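Local coordinates for 70 kDa protein (Xanthomonas sp., PDB 4B2N) that oxidatively cleaves rubber processively as a dioxygenase carrying two covalently bound c-type hemes, at residues A[110-124]-A[220-232]. Numbering follows the deposited sequence.
Sequences PMALATSYHFIFLQW and LLASDMFRTTPIT
M225, on the last turn of helix 218-226, is clasped by M111, A112 and I120, a worked example of how an apolar core grades into a watered rim. Its thioether crosses that of M111 at about a right angle. The bend at chi2 (-70°) lays M225 SD against A112 CB at 3.5 Å and beside I120 CD1, and chi3 then swings CE toward the methyl of M111, though the exact placing of this side chain is less certain. M111 CE also reaches L221, whose side chain lies about 8 Å from the heme c held by C194. Beyond this core, T228 sets CB against S116 CB, while its hydroxyl donates to M225 O at 2.6 Å (from T228 OG1), on a lone pair in the carbonyl plane. At one flank, R227 NH2 gives a hydrogen bond to Q123 O (3.1 Å), which lies in the guanidinium plane, and a salt bridge to D224; R140 and Y141 hold the other carboxylate oxygen. Toward 229-231, I231 CD1 still packs on A112 N at 3.5 Å, but L113 barely brushes T229, and waters bridge the polar groups. One links M111 O to I231 N, and another joins L113 N, S116 OG, T228 OG1 and T229 O. The chain bulged at M111 and A112 against I187 thus meets the helix end through apolar packing, whereas the backbone of 111-113 reaches loop 228-231 through water, implying shape-matched contact inside and solvent-mediated contact outside.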
loop_
_atom_site.group_PDB
_atom_site.type_symbol
_atom_site.label_atom_id
_atom_site.label_comp_id
_atom_site.label_asym_id
_atom_site.label_seq_id
_atom_site.Cartn_x
_atom_site.Cartn_y
_atom_site.Cartn_z
ATOM N N PRO A 110 7.298 -5.340 16.805
ATOM C CA PRO A 110 7.156 -6.759 17.161
ATOM C C PRO A 110 5.846 -7.013 17.886
ATOM O O PRO A 110 5.418 -6.168 18.692
ATOM C CB PRO A 110 8.304 -6.984 18.146
ATOM C CG PRO A 110 9.396 -6.087 17.638
ATOM C CD PRO A 110 8.644 -4.834 17.157
ATOM N N MET A 111 5.261 -8.193 17.697
ATOM C CA MET A 111 3.952 -8.491 18.303
ATOM C C MET A 111 4.008 -9.585 19.346
ATOM O O MET A 111 3.183 -9.587 20.229
ATOM C CB MET A 111 2.875 -8.818 17.267
ATOM C CG MET A 111 2.691 -7.694 16.300
ATOM S SD MET A 111 1.574 -8.080 14.912
ATOM C CE MET A 111 2.131 -9.721 14.506
ATOM N N ALA A 112 4.923 -10.548 19.196
ATOM C CA ALA A 112 4.922 -11.782 20.023
ATOM C C ALA A 112 6.336 -12.297 20.218
ATOM O O ALA A 112 7.217 -12.112 19.356
ATOM C CB ALA A 112 4.050 -12.827 19.325
ATOM N N LEU A 113 6.595 -12.969 21.333
ATOM C CA LEU A 113 7.797 -13.738 21.507
ATOM C C LEU A 113 7.789 -14.864 20.493
ATOM O O LEU A 113 6.708 -15.399 20.098
ATOM C CB LEU A 113 7.796 -14.375 22.933
ATOM C CG LEU A 113 7.706 -13.358 24.068
ATOM C CD1 LEU A 113 7.340 -14.172 25.320
ATOM C CD2 LEU A 113 9.025 -12.641 24.326
ATOM N N ALA A 114 8.976 -15.236 20.045
ATOM C CA ALA A 114 9.033 -16.398 19.175
ATOM C C ALA A 114 8.322 -17.665 19.759
ATOM O O ALA A 114 7.573 -18.385 19.039
ATOM C CB ALA A 114 10.472 -16.653 18.807
ATOM N N THR A 115 8.466 -17.902 21.053
ATOM C CA THR A 115 7.768 -19.071 21.634
ATOM C C THR A 115 6.255 -18.933 21.643
ATOM O O THR A 115 5.504 -19.924 21.418
ATOM C CB THR A 115 8.340 -19.432 23.031
ATOM O OG1 THR A 115 9.634 -20.003 22.791
ATOM C CG2 THR A 115 7.456 -20.488 23.762
ATOM N N SER A 116 5.768 -17.713 21.802
ATOM C CA SER A 116 4.359 -17.512 21.713
ATOM C C SER A 116 3.836 -17.782 20.300
ATOM O O SER A 116 2.712 -18.333 20.136
ATOM C CB SER A 116 4.022 -16.065 22.017
ATOM O OG SER A 116 4.284 -15.734 23.380
ATOM N N TYR A 117 4.608 -17.348 19.297
ATOM C CA TYR A 117 4.239 -17.632 17.936
ATOM C C TYR A 117 4.264 -19.162 17.664
ATOM O O TYR A 117 3.342 -19.714 17.102
ATOM C CB TYR A 117 5.143 -16.897 16.904
ATOM C CG TYR A 117 4.958 -17.490 15.551
ATOM C CD1 TYR A 117 3.924 -17.036 14.701
ATOM C CD2 TYR A 117 5.779 -18.506 15.094
ATOM C CE1 TYR A 117 3.721 -17.609 13.463
ATOM C CE2 TYR A 117 5.610 -19.087 13.843
ATOM C CZ TYR A 117 4.565 -18.600 13.027
ATOM O OH TYR A 117 4.365 -19.099 11.793
ATOM N N HIS A 118 5.268 -19.829 18.176
ATOM C CA HIS A 118 5.397 -21.257 18.052
ATOM C C HIS A 118 4.171 -21.977 18.570
ATOM O O HIS A 118 3.838 -23.074 18.059
ATOM C CB HIS A 118 6.626 -21.723 18.828
ATOM C CG HIS A 118 7.089 -23.101 18.461
ATOM N ND1 HIS A 118 7.415 -23.458 17.172
ATOM C CD2 HIS A 118 7.240 -24.237 19.247
ATOM C CE1 HIS A 118 7.802 -24.753 17.158
ATOM N NE2 HIS A 118 7.711 -25.228 18.435
ATOM N N PHE A 119 3.530 -21.395 19.584
ATOM C CA PHE A 119 2.338 -22.021 20.242
ATOM C C PHE A 119 1.036 -21.336 19.862
ATOM O O PHE A 119 0.023 -21.534 20.504
ATOM C CB PHE A 119 2.525 -22.150 21.793
ATOM C CG PHE A 119 3.507 -23.241 22.163
ATOM C CD1 PHE A 119 3.100 -24.581 22.247
ATOM C CD2 PHE A 119 4.850 -22.977 22.359
ATOM C CE1 PHE A 119 4.010 -25.614 22.561
ATOM C CE2 PHE A 119 5.772 -24.000 22.680
ATOM C CZ PHE A 119 5.362 -25.330 22.781
ATOM N N ILE A 120 1.057 -20.439 18.864
ATOM C CA ILE A 120 -0.147 -19.644 18.602
ATOM C C ILE A 120 -1.343 -20.505 18.177
ATOM O O ILE A 120 -2.425 -20.010 18.161
ATOM C CB ILE A 120 0.101 -18.580 17.458
ATOM C CG1 ILE A 120 -0.896 -17.401 17.552
ATOM C CG2 ILE A 120 0.205 -19.253 16.087
ATOM C CD1 ILE A 120 -0.253 -16.173 16.951
ATOM N N PHE A 121 -1.174 -21.745 17.757
ATOM C CA PHE A 121 -2.364 -22.629 17.548
ATOM C C PHE A 121 -3.221 -22.643 18.841
ATOM O O PHE A 121 -4.415 -22.909 18.769
ATOM C CB PHE A 121 -1.968 -24.086 17.173
ATOM C CG PHE A 121 -1.040 -24.736 18.140
ATOM C CD1 PHE A 121 -1.550 -25.450 19.240
ATOM C CD2 PHE A 121 0.366 -24.644 17.953
ATOM C CE1 PHE A 121 -0.675 -26.043 20.117
ATOM C CE2 PHE A 121 1.243 -25.218 18.852
ATOM C CZ PHE A 121 0.735 -25.894 19.950
ATOM N N LEU A 122 -2.605 -22.447 20.032
ATOM C CA LEU A 122 -3.419 -22.395 21.277
ATOM C C LEU A 122 -4.474 -21.337 21.144
ATOM O O LEU A 122 -5.631 -21.575 21.511
ATOM C CB LEU A 122 -2.601 -22.138 22.547
ATOM C CG LEU A 122 -1.658 -23.278 22.889
ATOM C CD1 LEU A 122 -0.735 -22.842 24.030
ATOM C CD2 LEU A 122 -2.454 -24.570 23.213
ATOM N N GLN A 123 -4.099 -20.163 20.599
ATOM C CA GLN A 123 -5.023 -19.058 20.413
ATOM C C GLN A 123 -6.053 -19.328 19.333
ATOM O O GLN A 123 -7.084 -18.652 19.233
ATOM C CB GLN A 123 -4.249 -17.734 20.073
ATOM C CG GLN A 123 -3.676 -17.083 21.361
ATOM C CD GLN A 123 -2.617 -17.934 22.027
ATOM O OE1 GLN A 123 -1.691 -18.499 21.367
ATOM N NE2 GLN A 123 -2.761 -18.089 23.354
ATOM N N TRP A 124 -5.777 -20.290 18.467
ATOM C CA TRP A 124 -6.813 -20.666 17.464
ATOM C C TRP A 124 -7.801 -21.638 18.093
ATOM O O TRP A 124 -8.766 -22.016 17.451
ATOM C CB TRP A 124 -6.186 -21.453 16.341
ATOM C CG TRP A 124 -5.036 -20.803 15.614
ATOM C CD1 TRP A 124 -4.657 -19.464 15.635
ATOM C CD2 TRP A 124 -4.082 -21.467 14.762
ATOM N NE1 TRP A 124 -3.555 -19.253 14.894
ATOM C CE2 TRP A 124 -3.161 -20.422 14.300
ATOM C CE3 TRP A 124 -3.905 -22.773 14.331
ATOM C CZ2 TRP A 124 -2.102 -20.692 13.433
ATOM C CZ3 TRP A 124 -2.797 -23.055 13.502
ATOM C CH2 TRP A 124 -1.946 -22.030 13.025
ATOM N N LEU A 220 -6.983 -10.214 12.300
ATOM C CA LEU A 220 -6.995 -11.517 12.946
ATOM C C LEU A 220 -5.602 -11.800 13.509
ATOM O O LEU A 220 -5.444 -12.346 14.608
ATOM C CB LEU A 220 -7.410 -12.557 11.926
ATOM C CG LEU A 220 -7.551 -13.974 12.434
ATOM C CD1 LEU A 220 -8.517 -14.067 13.620
ATOM C CD2 LEU A 220 -8.091 -14.874 11.283
ATOM N N LEU A 221 -4.564 -11.366 12.787
ATOM C CA LEU A 221 -3.190 -11.577 13.349
ATOM C C LEU A 221 -3.011 -10.793 14.632
ATOM O O LEU A 221 -2.499 -11.318 15.638
ATOM C CB LEU A 221 -2.203 -11.070 12.308
ATOM C CG LEU A 221 -0.716 -11.151 12.627
ATOM C CD1 LEU A 221 -0.286 -12.592 12.642
ATOM C CD2 LEU A 221 0.022 -10.300 11.563
ATOM N N ALA A 222 -3.450 -9.531 14.612
ATOM C CA ALA A 222 -3.359 -8.624 15.784
ATOM C C ALA A 222 -4.153 -9.224 16.965
ATOM O O ALA A 222 -3.655 -9.329 18.108
ATOM C CB ALA A 222 -3.909 -7.195 15.416
ATOM N N SER A 223 -5.371 -9.688 16.660
ATOM C CA SER A 223 -6.228 -10.285 17.702
ATOM C C SER A 223 -5.587 -11.510 18.323
ATOM O O SER A 223 -5.456 -11.590 19.603
ATOM C CB SER A 223 -7.591 -10.643 17.094
ATOM O OG SER A 223 -8.373 -11.205 18.109
ATOM N N ASP A 224 -5.140 -12.447 17.477
ATOM C CA ASP A 224 -4.442 -13.622 18.006
ATOM C C ASP A 224 -3.231 -13.211 18.832
ATOM O O ASP A 224 -3.014 -13.732 19.943
ATOM C CB ASP A 224 -4.016 -14.641 16.938
ATOM C CG ASP A 224 -5.212 -15.303 16.238
ATOM O OD1 ASP A 224 -6.378 -15.195 16.703
ATOM O OD2 ASP A 224 -4.953 -15.971 15.226
ATOM N N MET A 225 -2.390 -12.348 18.263
ATOM C CA MET A 225 -1.092 -12.035 18.907
ATOM C C MET A 225 -1.305 -11.366 20.267
ATOM O O MET A 225 -0.521 -11.591 21.239
ATOM C CB MET A 225 -0.306 -11.083 17.979
ATOM C CG MET A 225 0.128 -11.726 16.695
ATOM S SD MET A 225 1.383 -12.885 17.092
ATOM C CE MET A 225 2.345 -12.781 15.592
ATOM N N PHE A 226 -2.379 -10.599 20.329
ATOM C CA PHE A 226 -2.712 -9.808 21.511
ATOM C C PHE A 226 -2.924 -10.762 22.690
ATOM O O PHE A 226 -2.640 -10.380 23.824
ATOM C CB PHE A 226 -3.949 -8.873 21.321
ATOM C CG PHE A 226 -4.396 -8.228 22.640
ATOM C CD1 PHE A 226 -3.601 -7.260 23.235
ATOM C CD2 PHE A 226 -5.557 -8.637 23.308
ATOM C CE1 PHE A 226 -3.964 -6.695 24.461
ATOM C CE2 PHE A 226 -5.902 -8.092 24.545
ATOM C CZ PHE A 226 -5.119 -7.122 25.109
ATOM N N ARG A 227 -3.393 -11.992 22.416
ATOM C CA ARG A 227 -3.710 -12.947 23.495
ATOM C C ARG A 227 -2.521 -13.805 23.870
ATOM O O ARG A 227 -2.646 -14.698 24.674
ATOM C CB ARG A 227 -4.884 -13.858 23.119
ATOM C CG ARG A 227 -6.175 -13.080 22.832
ATOM C CD ARG A 227 -7.400 -13.995 22.815
ATOM N NE ARG A 227 -7.389 -14.962 21.736
ATOM C CZ ARG A 227 -7.602 -14.669 20.441
ATOM N NH1 ARG A 227 -7.830 -13.417 20.002
ATOM N NH2 ARG A 227 -7.579 -15.646 19.559
ATOM N N THR A 228 -1.361 -13.579 23.245
ATOM C CA THR A 228 -0.166 -14.245 23.676
ATOM C C THR A 228 0.569 -13.509 24.819
ATOM O O THR A 228 0.235 -12.357 25.134
ATOM C CB THR A 228 0.810 -14.461 22.474
ATOM O OG1 THR A 228 1.394 -13.204 22.083
ATOM C CG2 THR A 228 0.109 -15.224 21.299
ATOM N N THR A 229 1.590 -14.143 25.411
ATOM C CA THR A 229 2.373 -13.486 26.492
ATOM C C THR A 229 2.921 -12.120 26.095
ATOM O O THR A 229 3.643 -12.004 25.090
ATOM C CB THR A 229 3.504 -14.394 27.011
ATOM O OG1 THR A 229 2.874 -15.559 27.498
ATOM C CG2 THR A 229 4.304 -13.760 28.172
ATOM N N PRO A 230 2.583 -11.070 26.871
ATOM C CA PRO A 230 3.037 -9.735 26.401
ATOM C C PRO A 230 4.585 -9.715 26.243
ATOM O O PRO A 230 5.305 -10.333 27.039
ATOM C CB PRO A 230 2.555 -8.786 27.498
ATOM C CG PRO A 230 1.369 -9.524 28.121
ATOM C CD PRO A 230 1.670 -10.999 28.028
ATOM N N ILE A 231 5.091 -9.026 25.218
ATOM C CA ILE A 231 6.523 -8.903 25.039
ATOM C C ILE A 231 6.974 -8.037 26.228
ATOM O O ILE A 231 8.016 -8.304 26.863
ATOM C CB ILE A 231 6.885 -8.200 23.717
ATOM C CG1 ILE A 231 6.560 -9.096 22.556
ATOM C CG2 ILE A 231 8.368 -7.854 23.647
ATOM C CD1 ILE A 231 6.642 -8.296 21.283
ATOM N N THR A 232 6.179 -7.014 26.549
ATOM C CA THR A 232 6.492 -6.214 27.741
ATOM C C THR A 232 5.333 -6.375 28.741
ATOM O O THR A 232 4.168 -6.085 28.415
ATOM C CB THR A 232 6.833 -4.761 27.368
ATOM O OG1 THR A 232 5.624 -4.057 27.029
ATOM C CG2 THR A 232 7.775 -4.773 26.145
HETATM O O HOH W 1 3.483 -8.853 23.093
HETATM O O HOH W 2 4.033 -12.990 22.802
HETATM O O HOH W 3 1.413 -16.988 24.688
#